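Local coordinates for protein triggering receptor expressed on myeloid cells 1 (Mus musculus, PDB 1U9K) that amplifies inflammatory responses as a myeloid cell-surface receptor that signals through the adapter DAP12, represented here by its extracellular V-type immunoglobulin domain, at residues T16-C21 / Q77-D82; G89-V94 / V109-T114. All blocks are in the same frame, centred on the assembly; numbering follows the deposited sequence.

Contact 1: T16-C21 / Q77-D82; sequences TLTVKC and QVQMTD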
ATOM      1  N   THR A  16      -3.426   6.605  12.921  1.00 19.78           N
ATOM      2  CA  THR A  16      -3.603   5.721  11.773  1.00 20.51           C
ATOM      3  C   THR A  16      -3.124   6.471  10.528  1.00 20.09           C
ATOM      4  O   THR A  16      -3.443   7.673  10.333  1.00 20.41           O
ATOM      5  CB  THR A  16      -5.073   5.387  11.601  1.00 21.14           C
ATOM      6  OG1 THR A  16      -5.528   4.658  12.726  1.00 19.27           O
ATOM      7  CG2 THR A  16      -5.292   4.493  10.451  1.00 22.61           C
ATOM      8  N   LEU A  17      -2.300   5.796   9.753  1.00 19.57           N
ATOM      9  CA  LEU A  17      -1.885   6.280   8.441  1.00 21.03           C
ATOM     10  C   LEU A  17      -2.930   5.897   7.420  1.00 21.22           C
ATOM     11  O   LEU A  17      -3.341   4.729   7.394  1.00 22.45           O
ATOM     12  CB  LEU A  17      -0.586   5.639   8.052  1.00 20.16           C
ATOM     13  CG  LEU A  17      -0.100   5.878   6.631  1.00 22.26           C
ATOM     14  CD1 LEU A  17       0.154   7.346   6.455  1.00 22.83           C
ATOM     15  CD2 LEU A  17       1.077   4.991   6.248  1.00 25.11           C
ATOM     16  N   THR A  18      -3.365   6.843   6.589  1.00 20.97           N
ATOM     17  CA  THR A  18      -4.252   6.530   5.474  1.00 21.62           C
ATOM     18  C   THR A  18      -3.595   7.053   4.211  1.00 21.71           C
ATOM     19  O   THR A  18      -3.225   8.212   4.171  1.00 20.85           O
ATOM     20  CB  THR A  18      -5.630   7.203   5.630  1.00 21.77           C
ATOM     21  OG1 THR A  18      -6.269   6.744   6.827  1.00 24.13           O
ATOM     22  CG2 THR A  18      -6.579   6.776   4.539  1.00 25.01           C
ATOM     23  N   VAL A  19      -3.510   6.217   3.180  1.00 21.47           N
ATOM     24  CA  VAL A  19      -2.881   6.553   1.921  1.00 21.54           C
ATOM     25  C   VAL A  19      -3.853   6.122   0.837  1.00 22.53           C
ATOM     26  O   VAL A  19      -4.390   5.026   0.892  1.00 22.37           O
ATOM     27  CB  VAL A  19      -1.548   5.797   1.771  1.00 22.12           C
ATOM     28  CG1 VAL A  19      -0.980   5.917   0.383  1.00 25.22           C
ATOM     29  CG2 VAL A  19      -0.586   6.258   2.822  1.00 24.46           C
ATOM     30  N   LYS A  20      -4.156   7.044  -0.074  1.00 23.07           N
ATOM     31  CA  LYS A  20      -5.034   6.799  -1.229  1.00 24.30           C
ATOM     32  C   LYS A  20      -4.170   6.715  -2.468  1.00 23.73           C
ATOM     33  O   LYS A  20      -3.540   7.722  -2.866  1.00 22.39           O
ATOM     34  CB  LYS A  20      -6.028   7.946  -1.382  1.00 24.73           C
ATOM     35  CG  LYS A  20      -6.887   8.109  -0.154  1.00 29.04           C
ATOM     36  CD  LYS A  20      -8.237   8.711  -0.435  1.00 33.76           C
ATOM     37  CE  LYS A  20      -8.936   9.023   0.889  1.00 38.47           C
ATOM     38  NZ  LYS A  20     -10.476   8.959   0.737  1.00 41.77           N
ATOM     39  N   CYS A  21      -4.127   5.537  -3.053  1.00 22.65           N
ATOM     40  CA  CYS A  21      -3.348   5.234  -4.243  1.00 23.69           C
ATOM     41  C   CYS A  21      -4.218   5.003  -5.454  1.00 22.58           C
ATOM     42  O   CYS A  21      -4.798   3.932  -5.577  1.00 22.76           O
ATOM     43  CB  CYS A  21      -2.509   3.986  -4.018  1.00 23.99           C
ATOM     44  SG  CYS A  21      -1.338   4.196  -2.655  1.00 33.27           S
ATOM     45  N   GLN A  77      -7.003   2.044  -1.127  1.00 21.58           N
ATOM     46  CA  GLN A  77      -6.665   2.796   0.109  1.00 21.72           C
ATOM     47  C   GLN A  77      -5.994   1.892   1.124  1.00 21.09           C
ATOM     48  O   GLN A  77      -6.492   0.803   1.430  1.00 20.22           O
ATOM     49  CB  GLN A  77      -7.924   3.355   0.761  1.00 22.31           C
ATOM     50  CG  GLN A  77      -7.658   4.246   1.937  1.00 22.64           C
ATOM     51  CD  GLN A  77      -8.917   4.814   2.486  1.00 28.15           C
ATOM     52  OE1 GLN A  77      -9.407   5.818   1.999  1.00 29.51           O
ATOM     53  NE2 GLN A  77      -9.462   4.164   3.491  1.00 26.72           N
ATOM     54  N   VAL A  78      -4.899   2.360   1.687  1.00 19.39           N
ATOM     55  CA  VAL A  78      -4.190   1.606   2.695  1.00 20.93           C
ATOM     56  C   VAL A  78      -4.329   2.297   4.036  1.00 21.22           C
ATOM     57  O   VAL A  78      -4.298   3.514   4.101  1.00 20.12           O
ATOM     58  CB  VAL A  78      -2.709   1.511   2.312  1.00 22.29           C
ATOM     59  CG1 VAL A  78      -1.956   0.753   3.396  1.00 27.18           C
ATOM     60  CG2 VAL A  78      -2.569   0.871   0.910  1.00 24.77           C
ATOM     61  N   GLN A  79      -4.567   1.536   5.107  1.00 20.84           N
ATOM     62  CA  GLN A  79      -4.563   2.102   6.443  1.00 21.18           C
ATOM     63  C   GLN A  79      -3.645   1.250   7.276  1.00 21.89           C
ATOM     64  O   GLN A  79      -3.700   0.010   7.171  1.00 22.39           O
ATOM     65  CB  GLN A  79      -5.935   2.104   7.054  1.00 22.41           C
ATOM     66  CG  GLN A  79      -6.859   3.145   6.492  1.00 25.79           C
ATOM     67  CD  GLN A  79      -8.248   2.986   7.060  1.00 32.43           C
ATOM     68  OE1 GLN A  79      -9.161   2.526   6.367  1.00 38.59           O
ATOM     69  NE2 GLN A  79      -8.395   3.293   8.341  1.00 35.45           N
ATOM     70  N   MET A  80      -2.810   1.886   8.095  1.00 20.43           N
ATOM     71  CA  MET A  80      -1.998   1.211   9.126  1.00 21.41           C
ATOM     72  C   MET A  80      -2.406   1.838  10.422  1.00 21.81           C
ATOM     73  O   MET A  80      -2.301   3.035  10.559  1.00 20.34           O
ATOM     74  CB  MET A  80      -0.500   1.476   8.923  1.00 21.93           C
ATOM     75  CG  MET A  80       0.027   0.910   7.652  1.00 24.11           C
ATOM     76  SD  MET A  80       1.751   1.363   7.319  1.00 27.05           S
ATOM     77  CE  MET A  80       2.586   0.804   8.698  1.00 27.23           C
ATOM     78  N   THR A  81      -2.892   1.047  11.363  1.00 20.76           N
ATOM     79  CA  THR A  81      -3.434   1.544  12.586  1.00 21.47           C
ATOM     80  C   THR A  81      -2.396   1.424  13.674  1.00 21.07           C
ATOM     81  O   THR A  81      -1.433   0.686  13.556  1.00 20.47           O
ATOM     82  CB  THR A  81      -4.661   0.777  12.992  1.00 23.43           C
ATOM     83  OG1 THR A  81      -4.382  -0.645  12.938  1.00 22.53           O
ATOM     84  CG2 THR A  81      -5.792   1.013  11.981  1.00 24.56           C
ATOM     85  N   ASP A  82      -2.595   2.218  14.708  1.00 20.46           N
ATOM     86  CA  ASP A  82      -1.790   2.164  15.921  1.00 22.04           C
ATOM     87  C   ASP A  82      -0.315   2.247  15.546  1.00 20.61           C
ATOM     88  O   ASP A  82       0.475   1.382  15.877  1.00 20.33           O
ATOM     89  CB  ASP A  82      -2.064   0.887  16.711  1.00 22.88           C
ATOM     90  CG  ASP A  82      -1.580   0.998  18.151  1.00 29.33           C
ATOM     91  OD1 ASP A  82      -1.437   2.164  18.655  1.00 33.96           O
ATOM     92  OD2 ASP A  82      -1.275  -0.011  18.845  1.00 37.25           O
TER
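Leu17 and Met80 sit side by side on the buried face of this antiparallel strand pair, with Leu17 CD2 3.8 Å from Met80 SD. Val19 and Val78 follow on the same face, more loosely opposed, with Val19 CB 4.5 Å from Val78 CB; Trp35 of the facing sheet packs on both Val78 and Met80. The backbones are tightly joined: Leu17 and Met80 exchange two hydrogen bonds and so do Val19 and Val78, the shortest from Val78 N to Val19 O at 2.8 Å. These are strands B and E of the V-set sandwich, with Cys21 of strand B carrying one half of the disulfide that pins the two sheets together. The other face, bearing Thr18, Lys20, Gln77 and Gln79, is looser and more polar. Gln77 runs out beside Lys20, its chain extended from a trans chi1 (-174°), and lays OE1 in van der Waals contact against the lysine's end, 3.4 Å from Lys20 CE and about as close to NZ. Thr18 CG2 lies 3.7 Å from Gln77 CD, while Gln77 NE2 makes a weak bond to Gln79 OE1. Were Gln77 cut back to an alanine, Thr18 CG2 and the aliphatic part of Lys20 would probably be bared to solvent, and Gln79 OE1 left with its weak bond from Lys68. Toward the strand ends Thr16 OG1 merely touches Thr81 CG2, at 3.7 Å.

Contact 2: G89-V94 / V109-T114; sequences GLYRCV and VRLVVT. With ZN (zinc ion), chain C.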
ATOM      1  N   GLY A  89       9.561   4.493   7.947  1.00 22.01           N
ATOM      2  CA  GLY A  89      10.231   3.910   6.797  1.00 22.55           C
ATOM      3  C   GLY A  89       9.629   4.314   5.490  1.00 20.77           C
ATOM      4  O   GLY A  89       8.724   5.157   5.479  1.00 21.87           O
ATOM      5  N   LEU A  90      10.115   3.720   4.396  1.00 18.50           N
ATOM      6  CA  LEU A  90       9.634   4.032   3.056  1.00 18.29           C
ATOM      7  C   LEU A  90       8.689   2.878   2.652  1.00 18.63           C
ATOM      8  O   LEU A  90       9.018   1.694   2.842  1.00 18.06           O
ATOM      9  CB  LEU A  90      10.815   4.169   2.102  1.00 17.57           C
ATOM     10  CG  LEU A  90      10.458   4.630   0.713  1.00 18.79           C
ATOM     11  CD1 LEU A  90       9.922   6.002   0.762  1.00 19.45           C
ATOM     12  CD2 LEU A  90      11.736   4.542  -0.198  1.00 22.58           C
ATOM     13  N   TYR A  91       7.534   3.221   2.086  1.00 18.13           N
ATOM     14  CA  TYR A  91       6.506   2.272   1.690  1.00 17.66           C
ATOM     15  C   TYR A  91       5.989   2.645   0.322  1.00 19.23           C
ATOM     16  O   TYR A  91       6.176   3.748  -0.123  1.00 18.40           O
ATOM     17  CB  TYR A  91       5.308   2.338   2.629  1.00 19.45           C
ATOM     18  CG  TYR A  91       5.558   1.934   4.034  1.00 18.93           C
ATOM     19  CD1 TYR A  91       5.958   2.871   4.993  1.00 20.35           C
ATOM     20  CD2 TYR A  91       5.334   0.612   4.459  1.00 20.05           C
ATOM     21  CE1 TYR A  91       6.179   2.499   6.310  1.00 21.73           C
ATOM     22  CE2 TYR A  91       5.580   0.234   5.793  1.00 20.03           C
ATOM     23  CZ  TYR A  91       6.008   1.158   6.685  1.00 20.85           C
ATOM     24  OH  TYR A  91       6.244   0.835   8.003  1.00 20.02           O
ATOM     25  N   ARG A  92       5.341   1.714  -0.350  1.00 19.04           N
ATOM     26  CA  ARG A  92       4.655   2.046  -1.567  1.00 19.58           C
ATOM     27  C   ARG A  92       3.507   1.114  -1.794  1.00 19.51           C
ATOM     28  O   ARG A  92       3.502  -0.011  -1.308  1.00 19.23           O
ATOM     29  CB  ARG A  92       5.597   1.952  -2.759  1.00 19.29           C
ATOM     30  CG  ARG A  92       6.275   0.641  -2.865  1.00 20.88           C
ATOM     31  CD  ARG A  92       7.240   0.527  -3.992  1.00 20.61           C
ATOM     32  NE  ARG A  92       7.626  -0.868  -4.212  1.00 17.51           N
ATOM     33  CZ  ARG A  92       8.676  -1.227  -4.955  1.00 17.81           C
ATOM     34  NH1 ARG A  92       9.393  -0.337  -5.543  1.00 18.30           N
ATOM     35  NH2 ARG A  92       8.991  -2.488  -5.132  1.00 21.39           N
ATOM     36  N   CYS A  93       2.547   1.578  -2.577  1.00 20.73           N
ATOM     37  CA  CYS A  93       1.503   0.744  -3.184  1.00 22.01           C
ATOM     38  C   CYS A  93       1.966   0.341  -4.588  1.00 21.11           C
ATOM     39  O   CYS A  93       2.543   1.160  -5.329  1.00 20.11           O
ATOM     40  CB  CYS A  93       0.223   1.546  -3.470  1.00 24.63           C
ATOM     41  SG  CYS A  93      -0.610   2.315  -2.100  1.00 35.34           S
ATOM     42  N   VAL A  94       1.684  -0.902  -4.958  1.00 20.80           N
ATOM     43  CA  VAL A  94       2.107  -1.430  -6.230  1.00 19.96           C
ATOM     44  C   VAL A  94       1.072  -2.329  -6.863  1.00 20.01           C
ATOM     45  O   VAL A  94       0.190  -2.906  -6.190  1.00 19.42           O
ATOM     46  CB  VAL A  94       3.371  -2.249  -6.102  1.00 20.26           C
ATOM     47  CG1 VAL A  94       4.534  -1.407  -5.569  1.00 19.72           C
ATOM     48  CG2 VAL A  94       3.116  -3.546  -5.276  1.00 21.46           C
ATOM     49  N   VAL A 109       5.874   6.671  -0.134  1.00 20.25           N
ATOM     50  CA  VAL A 109       5.425   7.309   1.074  1.00 19.01           C
ATOM     51  C   VAL A 109       6.522   7.154   2.082  1.00 19.24           C
ATOM     52  O   VAL A 109       6.824   6.051   2.446  1.00 19.98           O
ATOM     53  CB  VAL A 109       4.169   6.533   1.630  1.00 20.60           C
ATOM     54  CG1 VAL A 109       3.773   7.069   2.910  1.00 22.02           C
ATOM     55  CG2 VAL A 109       3.007   6.611   0.623  1.00 23.55           C
ATOM     56  N   ARG A 110       7.108   8.247   2.531  1.00 18.63           N
ATOM     57  CA  ARG A 110       8.104   8.264   3.600  1.00 19.92           C
ATOM     58  C   ARG A 110       7.305   8.544   4.882  1.00 21.30           C
ATOM     59  O   ARG A 110       6.891   9.676   5.126  1.00 21.99           O
ATOM     60  CB  ARG A 110       9.171   9.335   3.371  1.00 20.73           C
ATOM     61  CG  ARG A 110      10.201   9.488   4.534  1.00 22.16           C
ATOM     62  CD  ARG A 110      11.079   8.279   4.790  1.00 22.78           C
ATOM     63  NE  ARG A 110      11.916   8.105   3.619  1.00 24.42           N
ATOM     64  CZ  ARG A 110      12.791   7.143   3.437  1.00 26.41           C
ATOM     65  NH1 ARG A 110      13.037   6.247   4.380  1.00 29.13           N
ATOM     66  NH2 ARG A 110      13.439   7.093   2.303  1.00 27.47           N
ATOM     67  N   LEU A 111       7.066   7.501   5.647  1.00 20.50           N
ATOM     68  CA  LEU A 111       6.368   7.583   6.917  1.00 20.87           C
ATOM     69  C   LEU A 111       7.349   7.871   8.039  1.00 20.69           C
ATOM     70  O   LEU A 111       8.317   7.137   8.240  1.00 19.67           O
ATOM     71  CB  LEU A 111       5.602   6.295   7.187  1.00 20.73           C
ATOM     72  CG  LEU A 111       4.909   6.109   8.533  1.00 22.66           C
ATOM     73  CD1 LEU A 111       3.809   7.177   8.644  1.00 25.58           C
ATOM     74  CD2 LEU A 111       4.365   4.710   8.674  1.00 23.38           C
ATOM     75  N   VAL A 112       7.102   8.965   8.727  1.00 20.01           N
ATOM     76  CA  VAL A 112       7.882   9.355   9.923  1.00 20.48           C
ATOM     77  C   VAL A 112       6.938   9.442  11.101  1.00 19.95           C
ATOM     78  O   VAL A 112       6.103  10.301  11.157  1.00 20.01           O
ATOM     79  CB  VAL A 112       8.605  10.683   9.727  1.00 20.50           C
ATOM     80  CG1 VAL A 112       9.482  11.033  10.927  1.00 24.06           C
ATOM     81  CG2 VAL A 112       9.452  10.604   8.477  1.00 23.00           C
ATOM     82  N   VAL A 113       7.087   8.503  12.032  1.00 20.23           N
ATOM     83  CA  VAL A 113       6.264   8.421  13.212  1.00 20.37           C
ATOM     84  C   VAL A 113       7.085   8.803  14.422  1.00 20.70           C
ATOM     85  O   VAL A 113       8.154   8.257  14.633  1.00 21.56           O
ATOM     86  CB  VAL A 113       5.719   6.972  13.456  1.00 19.61           C
ATOM     87  CG1 VAL A 113       4.828   6.952  14.681  1.00 20.73           C
ATOM     88  CG2 VAL A 113       4.993   6.438  12.238  1.00 20.50           C
ATOM     89  N   THR A 114       6.574   9.716  15.242  1.00 22.23           N
ATOM     90  CA  THR A 114       7.322  10.131  16.440  1.00 22.23           C
ATOM     91  C   THR A 114       6.587   9.853  17.751  1.00 22.67           C
ATOM     92  O   THR A 114       5.347   9.517  17.786  1.00 19.50           O
ATOM     93  CB  THR A 114       7.665  11.633  16.346  1.00 24.90           C
ATOM     94  OG1 THR A 114       6.457  12.378  16.330  1.00 23.79           O
ATOM     95  CG2 THR A 114       8.288  12.006  14.980  1.00 24.63           C
ATOM     96  OXT THR A 114       7.285  10.040  18.804  1.00 21.38           O
TER
HETATM   97 ZN    ZN C 135       6.156   9.696  20.386  1.00 35.44          ZN
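Gly89 and Leu111 form one hydrogen-bonded pair of this antiparallel ladder, and Tyr91 and Val109 form the next. Each pair is closed by two backbone bonds, all four 2.9 Å long: Gly89 N to Leu111 O, Leu111 N to Gly89 O, Tyr91 N to Val109 O and Val109 N to Tyr91 O. The last is almost straight, at 178° on the hydrogen. Between them, Leu90 and Arg110 make the non-hydrogen-bonded pair. Past Tyr91 the register shifts at a break in strand 103-113, and Cys93 bonds to Leu105 further back on that strand.

Apolar contacts gather on the face of Tyr91, Val109 and Leu111, which turns into the sandwich. Tyr91 CE1 meets Leu111 CD2 at 3.7 Å, the two side chains crossing obliquely, and the Val109 carbonyl oxygen lies near the ring plane at its edge. The ring also lies parallel to that of Trp35, and its hydroxyl is bonded to Asp87 O; this is the tyrosine corner of immunoglobulin variable domains, which ties strand F to the loop before it.

Cation and alkyl groups meet on the other face. Arg110 doubles back through bends at chi2 (64°) and chi3 (65°), laying its guanidinium over Leu90, whose CB sits 3.7 Å above one face. Leu90 CD1 reaches Val109 O at 3.5 Å.

Metal coordination occurs at the far end, where Thr114 OXT binds a zinc ion at 2.0 Å, with Glu13 as a second ligand; this carboxylate exists because the construct stops here, short of the rest of the receptor.

With alkyl cover over one face of the guanidinium and Arg110 NH2 in a salt bridge with Glu6, the arginine charge is likely to be compensated at the partly exposed side of the sheet.

From the N terminus, the chain passes through strand 7-11 and enters contact 1 at residues 16-21. It then builds strands 32-37, 45-49, 58-62 and 65-70 before 77-82 returns to close this long loop of 55 residues. Contact 2 opens only afterwards, at 89-94, and closes at 109-114 across a hairpin connection of 14 residues. The two therefore stand in series, neither nested nor crossed. Contact 1 belongs to the four-stranded sheet and contact 2 to the five-stranded one. The Cys21–Cys93 disulfide spans the sheets between them, with Val78 on Cys93 and Val19 on Val109 beside it, and Met80 meeting the Tyr91 hydroxyl further along the sandwich.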